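PDB 6HCP: BauA from Acinetobacter baumannii, which probably carries the iron-loaded siderophore preacinetobactin across the outer membrane as a TonB-dependent receptor. Local coordinates for residues A[304-309]-A[348-353]; A[367-372]-A[421-426]. All coordinates share one frame; numbering follows the deposited sequence.

In the fold
Followed from the N terminus, the chain first runs through strand 302-318, which pairs with strand 331-358 in interaction 1; 38 intervening residues, most of them strand, form the loop this contact closes. Strand 361-381 follows almost at once and pairs with strand 412-431 in interaction 2, closing a second loop of 48 residues. The two loops come in series, neither nesting nor crossing. Because 331-358 and 361-381 are themselves antiparallel neighbours, the contacts sit side by side in the barrel wall, their centres about 9 Å apart, and four consecutive barrel strands are tied together. One detergent molecule, C8E, lies against both.

Interaction 1: A[304-309]-A[348-353]. With C8E ((hydroxyethyloxy)tri(ethyloxy)octane), chain B.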
loop_
_atom_site.group_PDB
_atom_site.type_symbol
_atom_site.label_atom_id
_atom_site.label_comp_id
_atom_site.label_asym_id
_atom_site.label_seq_id
_atom_site.Cartn_x
_atom_site.Cartn_y
_atom_site.Cartn_z
ATOM N N ALA A 304 -50.531 22.873 17.020
ATOM C CA ALA A 304 -49.742 24.008 16.589
ATOM C C ALA A 304 -48.265 23.693 16.825
ATOM O O ALA A 304 -47.921 22.968 17.761
ATOM C CB ALA A 304 -50.142 25.260 17.325
ATOM N N TYR A 305 -47.407 24.384 16.074
ATOM C CA TYR A 305 -45.975 24.311 16.285
ATOM C C TYR A 305 -45.350 25.654 15.923
ATOM O O TYR A 305 -45.898 26.423 15.139
ATOM C CB TYR A 305 -45.367 23.163 15.475
ATOM C CG TYR A 305 -45.249 23.447 13.994
ATOM C CD1 TYR A 305 -44.126 24.067 13.478
ATOM C CD2 TYR A 305 -46.244 23.085 13.108
ATOM C CE1 TYR A 305 -44.020 24.365 12.130
ATOM C CE2 TYR A 305 -46.139 23.341 11.749
ATOM C CZ TYR A 305 -45.015 23.978 11.257
ATOM O OH TYR A 305 -44.889 24.245 9.924
ATOM N N ALA A 306 -44.209 25.931 16.554
ATOM C CA ALA A 306 -43.408 27.072 16.211
ATOM C C ALA A 306 -41.938 26.702 16.385
ATOM O O ALA A 306 -41.571 26.022 17.358
ATOM C CB ALA A 306 -43.783 28.248 17.072
ATOM N N ALA A 307 -41.115 27.213 15.470
ATOM C CA ALA A 307 -39.649 27.060 15.513
ATOM C C ALA A 307 -39.012 28.415 15.218
ATOM O O ALA A 307 -39.486 29.156 14.370
ATOM C CB ALA A 307 -39.220 26.017 14.509
ATOM N N TYR A 308 -38.005 28.768 16.017
ATOM C CA TYR A 308 -37.224 29.940 15.848
ATOM C C TYR A 308 -35.753 29.569 16.035
ATOM O O TYR A 308 -35.406 28.828 16.958
ATOM C CB TYR A 308 -37.593 31.023 16.869
ATOM C CG TYR A 308 -36.730 32.257 16.773
ATOM C CD1 TYR A 308 -36.929 33.183 15.755
ATOM C CD2 TYR A 308 -35.630 32.437 17.601
ATOM C CE1 TYR A 308 -36.112 34.294 15.615
ATOM C CE2 TYR A 308 -34.800 33.543 17.474
ATOM C CZ TYR A 308 -35.047 34.478 16.480
ATOM O OH TYR A 308 -34.222 35.546 16.296
ATOM N N GLY A 309 -34.892 30.228 15.265
ATOM C CA GLY A 309 -33.467 30.024 15.395
ATOM C C GLY A 309 -32.665 31.187 14.882
ATOM O O GLY A 309 -33.163 32.047 14.137
ATOM N N ALA A 348 -37.507 31.344 11.101
ATOM C CA ALA A 348 -38.689 30.919 11.839
ATOM C C ALA A 348 -39.595 30.129 10.913
ATOM O O ALA A 348 -39.641 30.384 9.702
ATOM C CB ALA A 348 -39.389 32.132 12.424
ATOM N N ASP A 349 -40.385 29.247 11.522
ATOM C CA ASP A 349 -41.349 28.415 10.841
ATOM C C ASP A 349 -42.408 28.033 11.875
ATOM O O ASP A 349 -42.053 27.440 12.915
ATOM C CB ASP A 349 -40.665 27.173 10.264
ATOM C CG ASP A 349 -41.581 26.180 9.571
ATOM O OD1 ASP A 349 -42.811 26.409 9.553
ATOM O OD2 ASP A 349 -41.051 25.178 9.039
ATOM N N ALA A 350 -43.646 28.479 11.651
ATOM C CA ALA A 350 -44.764 28.219 12.575
ATOM C C ALA A 350 -46.001 27.829 11.773
ATOM O O ALA A 350 -46.204 28.291 10.653
ATOM C CB ALA A 350 -45.022 29.437 13.427
ATOM N N GLY A 351 -46.839 26.968 12.355
ATOM C CA GLY A 351 -48.028 26.558 11.665
ATOM C C GLY A 351 -48.936 25.680 12.508
ATOM O O GLY A 351 -48.783 25.567 13.720
ATOM N N PHE A 352 -49.870 25.057 11.799
ATOM C CA PHE A 352 -50.831 24.166 12.346
ATOM C C PHE A 352 -50.829 22.912 11.490
ATOM O O PHE A 352 -50.662 22.989 10.271
ATOM C CB PHE A 352 -52.232 24.788 12.333
ATOM C CG PHE A 352 -52.392 25.977 13.248
ATOM C CD1 PHE A 352 -52.736 25.809 14.579
ATOM C CD2 PHE A 352 -52.166 27.260 12.786
ATOM C CE1 PHE A 352 -52.855 26.899 15.429
ATOM C CE2 PHE A 352 -52.263 28.347 13.642
ATOM C CZ PHE A 352 -52.572 28.161 14.968
ATOM N N LYS A 353 -51.176 21.793 12.125
ATOM C CA LYS A 353 -51.442 20.555 11.438
ATOM C C LYS A 353 -52.751 19.991 11.993
ATOM O O LYS A 353 -52.996 20.100 13.184
ATOM C CB LYS A 353 -50.325 19.531 11.675
ATOM C CG LYS A 353 -48.936 19.957 11.233
ATOM C CD LYS A 353 -47.846 18.919 11.484
ATOM C CE LYS A 353 -46.499 19.387 10.970
ATOM N NZ LYS A 353 -45.474 18.317 11.030
HETATM C C1 C8E B . -51.652 29.768 3.884
HETATM C C2 C8E B . -52.033 29.872 5.342
HETATM C C3 C8E B . -50.867 30.268 6.239
HETATM C C4 C8E B . -51.035 29.734 7.667
HETATM C C5 C8E B . -50.119 30.452 8.659
HETATM C C6 C8E B . -50.035 29.762 10.004
HETATM C C7 C8E B . -49.214 30.614 10.967
HETATM C C8 C8E B . -49.788 30.609 12.379
HETATM O O9 C8E B . -48.772 30.562 13.389
HETATM C C10 C8E B . -49.128 29.653 14.435
HETATM C C11 C8E B . -48.417 30.012 15.719
HETATM O O12 C8E B . -48.318 28.817 16.475
#
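Tyr305 reaches across to the neighbouring strand, where its hydroxyl donates a hydrogen bond to Asp349, OH to OD1 at 3.0 Å. The bond meets the carboxylate on its syn side but 33° out of plane, and the ring and carboxylate planes stand 74° apart. Chi1 of 75° sets the phenol ring between its own backbone N and carbonyl carbon, and from there the ring leans over the backbone of the other strand. Gly351 N lies 3.6 Å above the ring plane, over its centre, and Gly351 CA makes a CH-pi contact with the same ring. With no side chain on Gly351, the ring can settle directly on the peptide.

Beneath this sits a regular antiparallel ladder: Tyr305 and Gly351 exchange two backbone hydrogen bonds, as do Ala307 and Asp349, the shortest being Ala307 N to Asp349 O at 2.7 Å. The other face is largely apolar. Ala304 CB touches Phe352 CE1 at 3.7 Å, Ala306 and Ala350 meet through their methyl groups, and the detergent C8E brings C10 to 3.5 Å from Phe352 CE2.

In the second shell, Asn368 ND2 of the next strand also donates to Asp349 OD1. Two donors thus converge on one carboxylate oxygen, which would favour a charged Asp349, while the detergent on the alanine and phenylalanine face is consistent with a surface turned toward membrane lipid.

Interaction 2: A[367-372]-A[421-426]; sequences ANATYY and SSFGLA. With C8E ((hydroxyethyloxy)tri(ethyloxy)octane), chain B; EDO (1,2-ethanediol), chain N.
Ala367 opens the contact by setting its methyl group against Leu425, CB to CD1 at 3.8 Å, with the octyl tail of a C8E molecule lying nearby on the same face. Asn368, on the opposite face, trades two backbone hydrogen bonds with Gly424 and touches Phe51. Its chi1 of 79° brings OD1 to 3.7 Å from Gly424 CA, where no side chain stands in the way, but the amide oxygen's polar partner lies on another strand: Arg443 NH1 donates to OD1. Ala369 returns to the detergent-marked face, its CB 3.8 Å from Phe423 CD2.

At Thr370 a second pair of backbone bonds joins Ser422, and the two hydroxyls meet directly, OG1 to OG at 2.7 Å. Arg443 NH1 also donates to Ser422 OG, so one guanidinium nitrogen links Asn368 and Ser422. Tyr371 then crosses Phe423 at a slant, bringing OH to 3.7 Å from CE2, while its CD1 packs on Ser421 CB. Ser421 is the polar exception here, its OG hydrogen-bonded to O2 of 1,2-ethanediol at 3.1 Å.

Polar Asn368, Thr370 and Ser422 thus alternate with a largely apolar face of Ala367, Ala369, Tyr371, Phe423 and Leu425, a two-faced antiparallel pattern characteristic of the transmembrane beta-barrel of TonB-dependent receptors.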
loop_
_atom_site.group_PDB
_atom_site.type_symbol
_atom_site.label_atom_id
_atom_site.label_comp_id
_atom_site.label_asym_id
_atom_site.label_seq_id
_atom_site.Cartn_x
_atom_site.Cartn_y
_atom_site.Cartn_z
ATOM N N ALA A 367 -50.506 23.876 7.481
ATOM C CA ALA A 367 -50.400 25.242 7.004
ATOM C C ALA A 367 -49.295 25.921 7.801
ATOM O O ALA A 367 -49.275 25.834 9.019
ATOM C CB ALA A 367 -51.709 25.982 7.158
ATOM N N ASN A 368 -48.423 26.668 7.109
ATOM C CA ASN A 368 -47.335 27.288 7.815
ATOM C C ASN A 368 -46.962 28.633 7.198
ATOM O O ASN A 368 -47.437 29.022 6.117
ATOM C CB ASN A 368 -46.129 26.338 7.919
ATOM C CG ASN A 368 -45.305 26.259 6.648
ATOM O OD1 ASN A 368 -45.823 26.470 5.553
ATOM N ND2 ASN A 368 -44.042 25.863 6.786
ATOM N N ALA A 369 -46.180 29.366 7.985
ATOM C CA ALA A 369 -45.535 30.593 7.605
ATOM C C ALA A 369 -44.059 30.492 7.976
ATOM O O ALA A 369 -43.740 30.012 9.071
ATOM C CB ALA A 369 -46.194 31.752 8.321
ATOM N N THR A 370 -43.181 30.935 7.065
ATOM C CA THR A 370 -41.734 30.887 7.306
ATOM C C THR A 370 -41.140 32.275 7.078
ATOM O O THR A 370 -41.664 33.066 6.281
ATOM C CB THR A 370 -41.031 29.849 6.416
ATOM O OG1 THR A 370 -40.918 30.329 5.071
ATOM C CG2 THR A 370 -41.732 28.515 6.415
ATOM N N TYR A 371 -40.003 32.511 7.731
ATOM C CA TYR A 371 -39.235 33.746 7.625
ATOM C C TYR A 371 -37.741 33.397 7.711
ATOM O O TYR A 371 -37.327 32.584 8.530
ATOM C CB TYR A 371 -39.629 34.738 8.724
ATOM C CG TYR A 371 -41.116 34.998 8.821
ATOM C CD1 TYR A 371 -41.708 36.026 8.097
ATOM C CD2 TYR A 371 -41.952 34.174 9.572
ATOM C CE1 TYR A 371 -43.076 36.254 8.145
ATOM C CE2 TYR A 371 -43.324 34.383 9.625
ATOM C CZ TYR A 371 -43.886 35.426 8.904
ATOM O OH TYR A 371 -45.228 35.658 8.948
ATOM N N TYR A 372 -36.938 34.103 6.920
ATOM C CA TYR A 372 -35.472 34.061 7.029
ATOM C C TYR A 372 -34.920 35.453 6.725
ATOM O O TYR A 372 -35.382 36.127 5.821
ATOM C CB TYR A 372 -34.871 33.028 6.075
ATOM C CG TYR A 372 -33.380 33.148 5.889
ATOM C CD1 TYR A 372 -32.842 34.016 4.953
ATOM C CD2 TYR A 372 -32.503 32.432 6.687
ATOM C CE1 TYR A 372 -31.472 34.125 4.768
ATOM C CE2 TYR A 372 -31.132 32.547 6.532
ATOM C CZ TYR A 372 -30.615 33.353 5.538
ATOM O OH TYR A 372 -29.264 33.458 5.370
ATOM N N SER A 421 -39.749 35.178 2.921
ATOM C CA SER A 421 -40.892 34.759 3.721
ATOM C C SER A 421 -41.806 33.902 2.843
ATOM O O SER A 421 -41.740 33.986 1.605
ATOM C CB SER A 421 -41.611 35.943 4.273
ATOM O OG SER A 421 -42.256 36.620 3.212
ATOM N N SER A 422 -42.555 32.992 3.471
ATOM C CA SER A 422 -43.493 32.183 2.708
ATOM C C SER A 422 -44.720 31.829 3.554
ATOM O O SER A 422 -44.691 31.879 4.790
ATOM C CB SER A 422 -42.835 30.938 2.150
ATOM O OG SER A 422 -42.716 29.927 3.135
ATOM N N PHE A 423 -45.762 31.400 2.841
ATOM C CA PHE A 423 -46.962 30.865 3.441
ATOM C C PHE A 423 -47.324 29.656 2.593
ATOM O O PHE A 423 -47.338 29.728 1.361
ATOM C CB PHE A 423 -48.057 31.941 3.557
ATOM C CG PHE A 423 -47.568 33.237 4.183
ATOM C CD1 PHE A 423 -46.679 34.070 3.505
ATOM C CD2 PHE A 423 -47.892 33.574 5.493
ATOM C CE1 PHE A 423 -46.140 35.204 4.111
ATOM C CE2 PHE A 423 -47.389 34.732 6.080
ATOM C CZ PHE A 423 -46.459 35.498 5.417
ATOM N N GLY A 424 -47.596 28.535 3.266
ATOM C CA GLY A 424 -47.870 27.329 2.557
ATOM C C GLY A 424 -49.017 26.532 3.157
ATOM O O GLY A 424 -49.360 26.684 4.331
ATOM N N LEU A 425 -49.635 25.711 2.304
ATOM C CA LEU A 425 -50.760 24.863 2.681
ATOM C C LEU A 425 -50.664 23.569 1.880
ATOM O O LEU A 425 -50.451 23.606 0.671
ATOM C CB LEU A 425 -52.070 25.610 2.388
ATOM C CG LEU A 425 -53.368 24.851 2.656
ATOM C CD1 LEU A 425 -53.541 24.571 4.148
ATOM C CD2 LEU A 425 -54.554 25.640 2.138
ATOM N N ALA A 426 -50.912 22.431 2.550
ATOM C CA ALA A 426 -51.031 21.163 1.862
ATOM C C ALA A 426 -52.034 20.252 2.580
ATOM O O ALA A 426 -52.214 20.342 3.778
ATOM C CB ALA A 426 -49.692 20.466 1.738
HETATM C C1 C8E B . -51.652 29.768 3.884
HETATM C C2 C8E B . -52.033 29.872 5.342
HETATM C C3 C8E B . -50.867 30.268 6.239
HETATM C C4 C8E B . -51.035 29.734 7.667
HETATM C C5 C8E B . -50.119 30.452 8.659
HETATM C C6 C8E B . -50.035 29.762 10.004
HETATM C C7 C8E B . -49.214 30.614 10.967
HETATM C C8 C8E B . -49.788 30.609 12.379
HETATM O O9 C8E B . -48.772 30.562 13.389
HETATM C C10 C8E B . -49.128 29.653 14.435
HETATM C C11 C8E B . -48.417 30.012 15.719
HETATM O O12 C8E B . -48.318 28.817 16.475
HETATM C C1 EDO N . -39.128 39.722 1.605
HETATM O O1 EDO N . -39.106 41.015 2.201
HETATM C C2 EDO N . -39.397 38.734 2.723
HETATM O O2 EDO N . -40.538 39.171 3.470
#